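Local atomic coordinates of aminoglycoside N(3)-acetyltransferase (Streptomyces griseus, PDB entry 7LAP), a protein that probably transfers an acetyl group to the 3-amino group of aminoglycoside antibiotics, as a resistance enzyme of the antibiotic N-acetyltransferase family. Residues F245-I248 with V249-L253; T23-R26 with I27-D30; S134-P137 with D138-L141; L121-A124 with L125-R128. One frame throughout, in Å; residues are numbered along the deposited sequence.

Contact 1. Residues F245-I248 with V249-L253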
loop_
_atom_site.group_PDB
_atom_site.type_symbol
_atom_site.label_atom_id
_atom_site.label_comp_id
_atom_site.label_asym_id
_atom_site.label_seq_id
_atom_site.Cartn_x
_atom_site.Cartn_y
_atom_site.Cartn_z
ATOM N N PHE B 245 12.025 -23.872 4.359
ATOM C CA PHE B 245 11.678 -23.719 2.947
ATOM C C PHE B 245 12.904 -23.353 2.117
ATOM O O PHE B 245 13.034 -23.783 0.968
ATOM C CB PHE B 245 10.574 -22.668 2.766
ATOM C CG PHE B 245 9.190 -23.149 3.169
ATOM C CD1 PHE B 245 9.004 -24.398 3.743
ATOM C CD2 PHE B 245 8.079 -22.343 2.974
ATOM C CE1 PHE B 245 7.734 -24.833 4.109
ATOM C CE2 PHE B 245 6.814 -22.776 3.327
ATOM C CZ PHE B 245 6.642 -24.025 3.905
ATOM N N ALA B 246 13.828 -22.577 2.688
ATOM C CA ALA B 246 15.046 -22.252 1.954
ATOM C C ALA B 246 15.868 -23.505 1.696
ATOM O O ALA B 246 16.448 -23.665 0.616
ATOM C CB ALA B 246 15.866 -21.215 2.723
ATOM N N VAL B 247 15.921 -24.410 2.676
ATOM C CA VAL B 247 16.655 -25.661 2.493
ATOM C C VAL B 247 15.965 -26.546 1.455
ATOM O O VAL B 247 16.620 -27.103 0.568
ATOM C CB VAL B 247 16.823 -26.378 3.845
ATOM C CG1 VAL B 247 17.519 -27.733 3.659
ATOM C CG2 VAL B 247 17.572 -25.497 4.809
ATOM N N ILE B 248 14.637 -26.660 1.527
ATOM C CA ILE B 248 13.899 -27.481 0.564
ATOM C C ILE B 248 14.107 -26.963 -0.863
ATOM O O ILE B 248 14.398 -27.733 -1.788
ATOM C CB ILE B 248 12.404 -27.527 0.941
ATOM C CG1 ILE B 248 12.203 -28.084 2.352
ATOM C CG2 ILE B 248 11.607 -28.366 -0.056
ATOM C CD1 ILE B 248 10.736 -28.216 2.737
ATOM N N VAL B 249 13.953 -25.649 -1.066
ATOM C CA VAL B 249 14.097 -25.085 -2.408
ATOM C C VAL B 249 15.530 -25.224 -2.902
ATOM O O VAL B 249 15.769 -25.468 -4.098
ATOM C CB VAL B 249 13.628 -23.615 -2.436
ATOM C CG1 VAL B 249 13.949 -22.974 -3.787
ATOM C CG2 VAL B 249 12.132 -23.536 -2.165
ATOM N N GLY B 250 16.503 -25.072 -2.001
ATOM C CA GLY B 250 17.884 -25.290 -2.394
ATOM C C GLY B 250 18.137 -26.710 -2.870
ATOM O O GLY B 250 18.821 -26.930 -3.877
ATOM N N SER B 251 17.580 -27.698 -2.158
ATOM C CA SER B 251 17.697 -29.086 -2.602
ATOM C C SER B 251 16.925 -29.312 -3.888
ATOM O O SER B 251 17.363 -30.064 -4.767
ATOM C CB SER B 251 17.174 -30.048 -1.534
ATOM O OG SER B 251 17.712 -29.743 -0.270
ATOM N N MET B 252 15.745 -28.705 -3.985
ATOM C CA MET B 252 14.973 -28.743 -5.218
ATOM C C MET B 252 15.825 -28.302 -6.399
ATOM O O MET B 252 15.936 -29.009 -7.411
ATOM C CB MET B 252 13.758 -27.831 -5.058
ATOM C CG MET B 252 12.731 -27.921 -6.131
ATOM S SD MET B 252 11.394 -26.755 -5.769
ATOM C CE MET B 252 10.750 -27.330 -4.184
ATOM N N LEU B 253 16.436 -27.124 -6.276
ATOM C CA LEU B 253 17.248 -26.575 -7.354
ATOM C C LEU B 253 18.420 -27.491 -7.677
ATOM O O LEU B 253 18.719 -27.732 -8.853
ATOM C CB LEU B 253 17.753 -25.188 -6.969
ATOM C CG LEU B 253 16.690 -24.094 -7.033
ATOM C CD1 LEU B 253 17.115 -22.904 -6.140
ATOM C CD2 LEU B 253 16.481 -23.665 -8.488
#
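Ile248 and Met252 meet one helical turn apart on the buried side of an alpha-helix, where the methyl CE of Met252 comes to 4.3 Å from CG2 of Ile248. The last torsion of Met252 brings it there: the chain leaves the helix extended and then folds back at chi3 (-61°), returning CE toward the preceding turn. Val249 fills the same interior side, its CG2 lying 3.3 Å from the carbonyl O of Phe245, the atom that also accepts the backbone N-H of Val249.

On the partly exposed side, Val247, Gly250 and Ser251 make few side-chain contacts with one another. CG1 of Val247 and OG of Ser251 stay 4.4 Å apart, and Gly250 adds only backbone. What ties this side together is polar: the carbonyl O of Val247 takes both the N-H of Ser251 and its hydroxyl, OG to O 3.0 Å. The two donors arrive from opposite faces of the carbonyl plane, OG standing 36° out of it, and the hydroxyl thus spends its proton on a carbonyl of its own helix.

Helix 244-254 rests through Phe245, Ile248 and Val249 on Leu190 of helix 189-196, while Ile248 and Ser251 meet Trp283 of helix 273-289 and Val249 and Met252 touch Phe271 of strand 266-272.

Contact 2. Residues T23-R26 with I27-D30. With FMT (formic acid), chain M.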
loop_
_atom_site.group_PDB
_atom_site.type_symbol
_atom_site.label_atom_id
_atom_site.label_comp_id
_atom_site.label_asym_id
_atom_site.label_seq_id
_atom_site.Cartn_x
_atom_site.Cartn_y
_atom_site.Cartn_z
ATOM N N THR B 23 12.835 -1.206 -17.851
ATOM C CA THR B 23 11.553 -0.927 -18.484
ATOM C C THR B 23 10.695 -2.182 -18.628
ATOM O O THR B 23 11.162 -3.313 -18.502
ATOM C CB THR B 23 11.775 -0.332 -19.856
ATOM O OG1 THR B 23 12.358 -1.357 -20.685
ATOM C CG2 THR B 23 12.689 0.878 -19.742
ATOM N N ARG B 24 9.429 -1.948 -18.967
ATOM C CA ARG B 24 8.479 -3.032 -19.196
ATOM C C ARG B 24 9.004 -4.034 -20.238
ATOM O O ARG B 24 9.006 -5.241 -20.008
ATOM C CB ARG B 24 7.151 -2.419 -19.643
ATOM C CG ARG B 24 6.077 -3.421 -20.039
ATOM C CD ARG B 24 4.844 -2.660 -20.550
ATOM N NE ARG B 24 3.807 -3.552 -21.053
ATOM C CZ ARG B 24 2.586 -3.134 -21.375
ATOM N NH1 ARG B 24 2.295 -1.843 -21.249
ATOM N NH2 ARG B 24 1.675 -3.995 -21.827
ATOM N N ASP B 25 9.443 -3.555 -21.391
ATOM C CA ASP B 25 9.871 -4.499 -22.422
ATOM C C ASP B 25 11.142 -5.256 -22.036
ATOM O O ASP B 25 11.351 -6.394 -22.476
ATOM C CB ASP B 25 10.091 -3.797 -23.751
ATOM C CG ASP B 25 10.514 -4.773 -24.817
ATOM O OD1 ASP B 25 9.667 -5.614 -25.201
ATOM O OD2 ASP B 25 11.693 -4.739 -25.237
ATOM N N ARG B 26 11.991 -4.667 -21.208
ATOM C CA ARG B 26 13.191 -5.376 -20.801
ATOM C C ARG B 26 12.863 -6.480 -19.809
ATOM O O ARG B 26 13.444 -7.570 -19.862
ATOM C CB ARG B 26 14.203 -4.397 -20.203
ATOM C CG ARG B 26 15.533 -5.059 -19.896
ATOM C CD ARG B 26 15.580 -5.388 -18.458
ATOM N NE ARG B 26 16.841 -6.020 -18.081
ATOM C CZ ARG B 26 17.957 -5.350 -17.819
ATOM N NH1 ARG B 26 17.991 -4.031 -17.932
ATOM N NH2 ARG B 26 19.026 -6.008 -17.456
ATOM N N ILE B 27 11.968 -6.195 -18.867
ATOM C CA ILE B 27 11.476 -7.222 -17.969
ATOM C C ILE B 27 10.810 -8.352 -18.757
ATOM O O ILE B 27 11.039 -9.535 -18.481
ATOM C CB ILE B 27 10.518 -6.601 -16.945
ATOM C CG1 ILE B 27 11.288 -5.578 -16.084
ATOM C CG2 ILE B 27 9.992 -7.677 -16.078
ATOM C CD1 ILE B 27 10.362 -4.799 -15.078
ATOM N N ARG B 28 9.981 -8.003 -19.743
ATOM C CA ARG B 28 9.337 -9.025 -20.558
ATOM C C ARG B 28 10.380 -9.918 -21.203
ATOM O O ARG B 28 10.265 -11.150 -21.191
ATOM C CB ARG B 28 8.455 -8.378 -21.635
ATOM C CG ARG B 28 7.795 -9.430 -22.580
ATOM C CD ARG B 28 7.620 -8.966 -24.010
ATOM N NE ARG B 28 8.789 -8.230 -24.507
ATOM C CZ ARG B 28 9.932 -8.781 -24.946
ATOM N NH1 ARG B 28 10.093 -10.110 -24.968
ATOM N NH2 ARG B 28 10.921 -7.992 -25.380
ATOM N N HIS B 29 11.417 -9.302 -21.768
ATOM C CA HIS B 29 12.505 -10.065 -22.380
ATOM C C HIS B 29 13.193 -10.983 -21.364
ATOM O O HIS B 29 13.404 -12.179 -21.634
ATOM C CB HIS B 29 13.502 -9.105 -23.007
ATOM C CG HIS B 29 14.796 -9.749 -23.376
ATOM N ND1 HIS B 29 15.812 -9.939 -22.467
ATOM C CD2 HIS B 29 15.229 -10.269 -24.548
ATOM C CE1 HIS B 29 16.830 -10.532 -23.069
ATOM N NE2 HIS B 29 16.498 -10.741 -24.334
ATOM N N ASP B 30 13.482 -10.468 -20.164
ATOM C CA ASP B 30 14.163 -11.287 -19.164
ATOM C C ASP B 30 13.274 -12.421 -18.654
ATOM O O ASP B 30 13.784 -13.497 -18.316
ATOM C CB ASP B 30 14.625 -10.440 -17.981
ATOM C CG ASP B 30 15.757 -9.479 -18.350
ATOM O OD1 ASP B 30 16.217 -9.494 -19.516
ATOM O OD2 ASP B 30 16.185 -8.712 -17.460
HETATM C C FMT M . -0.941 -1.959 -21.602
HETATM O O1 FMT M . -0.431 -1.166 -22.395
HETATM O O2 FMT M . -1.583 -2.960 -21.931
HETATM O O HOH W 1 18.530 -8.589 -16.729
#
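A threonine N-cap begins this helix, and two salt bridges between residues three and four apart staple its first turns. Thr23 precedes helix 24-34: its carbonyl O takes the N-H of Ile27, and its OG1 accepts a weak capping bond from Arg26 N at 3.4 Å.

In the first staple Asp25 and Arg28 run side by side. NH2 and NE of Arg28 both close on the single oxygen OD1 of Asp25, with NH2 to OD1 at 2.7 Å. They reach it from one face of the carboxylate, about 40° out of its plane, although OD1 lies almost exactly in the guanidinium plane. Bends at chi2 and chi3 of Arg28 turn this edge back toward the aspartate.

The second staple is set differently. Arg26 NE gives one bond to Asp30 OD2 (2.8 Å), with guanidinium and carboxylate planes nearly perpendicular at 89°. A water spans Arg26 NH2 and the same OD2. The other oxygen, OD1 of Asp30, receives ND1 of His29 on its anti lone pair at 3.0 Å, within the imidazole plane.

Arg24 runs extended, its NH1 bonded to a formic acid molecule probably from the crystallisation liquor, while its NE pairs with Asp67 of helix 58-69. Ile27 faces Ala64 of that helix and Val263 of strand 259-263, and Asp30 OD2 also accepts Gly264 N just beyond the strand.

Contact 3. Residues S134-P137 with D138-L141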
loop_
_atom_site.group_PDB
_atom_site.type_symbol
_atom_site.label_atom_id
_atom_site.label_comp_id
_atom_site.label_asym_id
_atom_site.label_seq_id
_atom_site.Cartn_x
_atom_site.Cartn_y
_atom_site.Cartn_z
ATOM N N SER B 134 -9.160 -14.092 -3.313
ATOM C CA SER B 134 -9.894 -15.210 -2.717
ATOM C C SER B 134 -10.475 -14.792 -1.363
ATOM O O SER B 134 -10.136 -13.751 -0.803
ATOM C CB SER B 134 -9.006 -16.461 -2.611
ATOM O OG SER B 134 -8.171 -16.461 -1.470
ATOM N N ARG B 135 -11.394 -15.596 -0.852
ATOM C CA ARG B 135 -12.237 -15.136 0.238
ATOM C C ARG B 135 -11.632 -15.390 1.604
ATOM O O ARG B 135 -12.206 -14.952 2.614
ATOM C CB ARG B 135 -13.617 -15.809 0.136
ATOM C CG ARG B 135 -13.552 -17.294 0.375
ATOM C CD ARG B 135 -14.914 -18.019 0.205
ATOM N NE ARG B 135 -14.807 -19.402 0.656
ATOM C CZ ARG B 135 -15.837 -20.224 0.877
ATOM N NH1 ARG B 135 -17.092 -19.813 0.675
ATOM N NH2 ARG B 135 -15.606 -21.460 1.311
ATOM N N HIS B 136 -10.489 -16.069 1.676
ATOM C CA HIS B 136 -10.003 -16.488 2.984
ATOM C C HIS B 136 -9.437 -15.298 3.754
ATOM O O HIS B 136 -8.653 -14.538 3.196
ATOM C CB HIS B 136 -8.920 -17.557 2.853
ATOM C CG HIS B 136 -8.816 -18.413 4.071
ATOM N ND1 HIS B 136 -8.122 -18.023 5.200
ATOM C CD2 HIS B 136 -9.400 -19.594 4.373
ATOM C CE1 HIS B 136 -8.262 -18.949 6.133
ATOM N NE2 HIS B 136 -9.025 -19.916 5.653
ATOM N N PRO B 137 -9.785 -15.134 5.040
ATOM C CA PRO B 137 -9.295 -13.969 5.801
ATOM C C PRO B 137 -7.866 -14.078 6.234
ATOM O O PRO B 137 -7.254 -13.048 6.531
ATOM C CB PRO B 137 -10.193 -13.948 7.046
ATOM C CG PRO B 137 -10.612 -15.428 7.224
ATOM C CD PRO B 137 -10.788 -15.921 5.791
ATOM N N ASP B 138 -7.318 -15.279 6.326
ATOM C CA ASP B 138 -5.946 -15.412 6.764
ATOM C C ASP B 138 -4.948 -15.607 5.627
ATOM O O ASP B 138 -3.840 -15.065 5.692
ATOM C CB ASP B 138 -5.826 -16.569 7.747
ATOM C CG ASP B 138 -4.521 -16.535 8.479
ATOM O OD1 ASP B 138 -4.236 -15.504 9.113
ATOM O OD2 ASP B 138 -3.777 -17.522 8.421
ATOM N N VAL B 139 -5.290 -16.367 4.581
ATOM C CA VAL B 139 -4.299 -16.707 3.565
ATOM C C VAL B 139 -4.862 -16.512 2.164
ATOM O O VAL B 139 -4.587 -17.313 1.260
ATOM C CB VAL B 139 -3.776 -18.143 3.756
ATOM C CG1 VAL B 139 -2.911 -18.219 5.032
ATOM C CG2 VAL B 139 -4.947 -19.163 3.804
ATOM N N SER B 140 -5.609 -15.423 1.970
ATOM C CA SER B 140 -6.177 -15.126 0.665
ATOM C C SER B 140 -5.076 -15.004 -0.382
ATOM O O SER B 140 -3.950 -14.613 -0.093
ATOM C CB SER B 140 -6.999 -13.839 0.689
ATOM O OG SER B 140 -6.191 -12.726 1.066
ATOM N N LEU B 141 -5.406 -15.369 -1.607
ATOM C CA LEU B 141 -4.546 -15.089 -2.738
ATOM C C LEU B 141 -5.261 -14.076 -3.609
ATOM O O LEU B 141 -6.419 -13.744 -3.379
ATOM C CB LEU B 141 -4.252 -16.360 -3.543
ATOM C CG LEU B 141 -3.771 -17.607 -2.809
ATOM C CD1 LEU B 141 -3.266 -18.603 -3.832
ATOM C CD2 LEU B 141 -2.632 -17.180 -1.971
HETATM O O HOH W 2 -6.443 -13.110 3.639
#
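ND1 of His136 is gripped by two successive backbone N-H groups, those of Asp138 at 3.1 Å and, weakly, of Val139 at 3.3 Å. This side-chain acceptor lies in the loop of a beta-hairpin, between antiparallel strands 132-133 and 141-145. NE2, across the ring, bonds to the carbonyl O of Trp157, so the imidazole is held at both nitrogens.

With CG anti to the backbone N (chi1 -155°), the ring lies alongside the returning chain. CG2 of Val139 sits over one face in a CH-pi contact, 4.0 Å from the centroid, and CD of Pro137 covers the opposite face toward its rim. The carboxylate of Asp138 leads away from the loop to Tyr87 and Gln209.

At the mouth of the loop, Ser134 N donates to the carbonyl O of Leu141 at 2.8 Å. The reverse bond comes from a side chain, Leu141 N reaching Ser134 OG, which is also bonded to His155 ND1. Midway between these grips a water bridges the two arms, donating to His136 O at 2.7 Å and accepting from Ser140 N at 3.0 Å.

Contact 4. Residues L121-A124 with L125-R128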
loop_
_atom_site.group_PDB
_atom_site.type_symbol
_atom_site.label_atom_id
_atom_site.label_comp_id
_atom_site.label_asym_id
_atom_site.label_seq_id
_atom_site.Cartn_x
_atom_site.Cartn_y
_atom_site.Cartn_z
ATOM N N LEU B 121 3.948 -5.699 -4.587
ATOM C CA LEU B 121 3.372 -6.303 -5.802
ATOM C C LEU B 121 2.015 -6.982 -5.565
ATOM O O LEU B 121 1.106 -6.823 -6.396
ATOM C CB LEU B 121 4.341 -7.297 -6.466
ATOM C CG LEU B 121 5.020 -6.783 -7.737
ATOM C CD1 LEU B 121 3.978 -6.451 -8.828
ATOM C CD2 LEU B 121 5.919 -5.547 -7.391
ATOM N N PRO B 122 1.829 -7.777 -4.493
ATOM C CA PRO B 122 0.487 -8.382 -4.287
ATOM C C PRO B 122 -0.593 -7.345 -4.087
ATOM O O PRO B 122 -1.717 -7.519 -4.554
ATOM C CB PRO B 122 0.678 -9.252 -3.032
ATOM C CG PRO B 122 2.158 -9.638 -3.101
ATOM C CD PRO B 122 2.834 -8.363 -3.588
ATOM N N GLU B 123 -0.272 -6.241 -3.415
ATOM C CA GLU B 123 -1.276 -5.209 -3.221
ATOM C C GLU B 123 -1.577 -4.481 -4.532
ATOM O O GLU B 123 -2.717 -4.068 -4.756
ATOM C CB GLU B 123 -0.814 -4.248 -2.121
ATOM C CG GLU B 123 -1.737 -3.110 -1.863
ATOM C CD GLU B 123 -2.915 -3.462 -0.917
ATOM O OE1 GLU B 123 -3.172 -4.671 -0.663
ATOM O OE2 GLU B 123 -3.605 -2.505 -0.480
ATOM N N ALA B 124 -0.594 -4.347 -5.422
ATOM C CA ALA B 124 -0.878 -3.779 -6.745
ATOM C C ALA B 124 -1.685 -4.751 -7.610
ATOM O O ALA B 124 -2.630 -4.343 -8.302
ATOM C CB ALA B 124 0.431 -3.375 -7.465
ATOM N N LEU B 125 -1.328 -6.037 -7.593
ATOM C CA LEU B 125 -2.046 -7.020 -8.413
ATOM C C LEU B 125 -3.525 -7.098 -8.020
ATOM O O LEU B 125 -4.421 -7.047 -8.885
ATOM C CB LEU B 125 -1.370 -8.394 -8.279
ATOM C CG LEU B 125 -1.664 -9.577 -9.217
ATOM C CD1 LEU B 125 -3.027 -10.180 -8.960
ATOM C CD2 LEU B 125 -1.476 -9.211 -10.703
ATOM N N ARG B 126 -3.812 -7.219 -6.720
ATOM C CA ARG B 126 -5.210 -7.386 -6.327
ATOM C C ARG B 126 -6.040 -6.149 -6.666
ATOM O O ARG B 126 -7.246 -6.270 -6.876
ATOM C CB ARG B 126 -5.324 -7.716 -4.830
ATOM C CG ARG B 126 -5.339 -6.498 -3.963
ATOM C CD ARG B 126 -5.627 -6.777 -2.503
ATOM N NE ARG B 126 -5.476 -5.538 -1.741
ATOM C CZ ARG B 126 -6.463 -4.684 -1.471
ATOM N NH1 ARG B 126 -7.712 -4.941 -1.858
ATOM N NH2 ARG B 126 -6.194 -3.563 -0.792
ATOM N N ARG B 127 -5.418 -4.970 -6.791
ATOM C CA ARG B 127 -6.190 -3.782 -7.128
ATOM C C ARG B 127 -6.324 -3.577 -8.641
ATOM O O ARG B 127 -7.000 -2.637 -9.067
ATOM C CB ARG B 127 -5.558 -2.551 -6.439
ATOM C CG ARG B 127 -5.535 -2.646 -4.855
ATOM C CD ARG B 127 -4.676 -1.554 -4.148
ATOM N NE ARG B 127 -5.231 -0.224 -4.413
ATOM C CZ ARG B 127 -5.579 0.674 -3.486
ATOM N NH1 ARG B 127 -5.427 0.404 -2.195
ATOM N NH2 ARG B 127 -6.078 1.853 -3.866
ATOM N N ARG B 128 -5.694 -4.422 -9.466
ATOM C CA ARG B 128 -5.841 -4.288 -10.909
ATOM C C ARG B 128 -7.307 -4.456 -11.314
ATOM O O ARG B 128 -8.005 -5.326 -10.769
ATOM C CB ARG B 128 -4.986 -5.323 -11.654
ATOM C CG ARG B 128 -3.459 -5.007 -11.646
ATOM C CD ARG B 128 -3.088 -3.881 -12.612
ATOM N NE ARG B 128 -3.230 -4.304 -13.998
ATOM C CZ ARG B 128 -2.305 -4.097 -14.940
ATOM N NH1 ARG B 128 -1.172 -3.458 -14.644
ATOM N NH2 ARG B 128 -2.514 -4.517 -16.182
#
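Helical i to i+4 bonds run from Leu125 N to Leu121 O (2.8 Å) and from Arg126 N to Pro122 O, then weaken at Arg127 N, which is shared between the carbonyls of Glu123 and Ala124.

Glu123 and Arg126 point the same way, three residues apart. The arginine grips side-on with two nitrogens, one to each oxygen: NE to OE1 at 2.7 Å and NH2 to OE2 at 2.8 Å. This is not a coplanar fork, since the two planes are turned 56° apart and both nitrogens stand above the carboxylate. Arg126 has its CG wedged between backbone N and carbonyl carbon (chi1 86°), then runs extended to bring NE level with the acid. Ala114 N gives OE1 a further bond, which helps fix the carboxylate.

CG of Arg127 covers the centre of one face of the Arg126 guanidinium. NH1 of Arg127 makes only a long salt bridge to Glu123 OE2, 3.8 Å; its stronger partner is the carbonyl O of Glu123 of the second subunit, making this turn part of the dimer interface.

Within the subunit, Leu125 packs on strands 74-78 and 141-145, Leu121 on strand 41-46, and Arg128 reaches Asp63 of helix 58-69.

In the fold
The four contacts are strung along the chain and share no atoms. Contacts 3 and 4 are the closest in centres, 14 Å apart with nearest atoms about 6 Å apart; strand 141-145 links them, since contact 3 leads into it and contact 4 packs against it. Contacts 2 and 4, with centres 19 Å apart, both pack on helix 58-69, and Asp63 is shared, touched by Arg24 and salt-bridged to Arg128. Both also touch the second subunit, contact 4 with a hydrogen bond from Arg127, contact 2 by packing of Thr23. Contact 1 lies across the chain's centre from contacts 3 and 4, 26 and 27 Å away between centres. The formic acid at contact 2, the surface member, is no evidence of a substrate site.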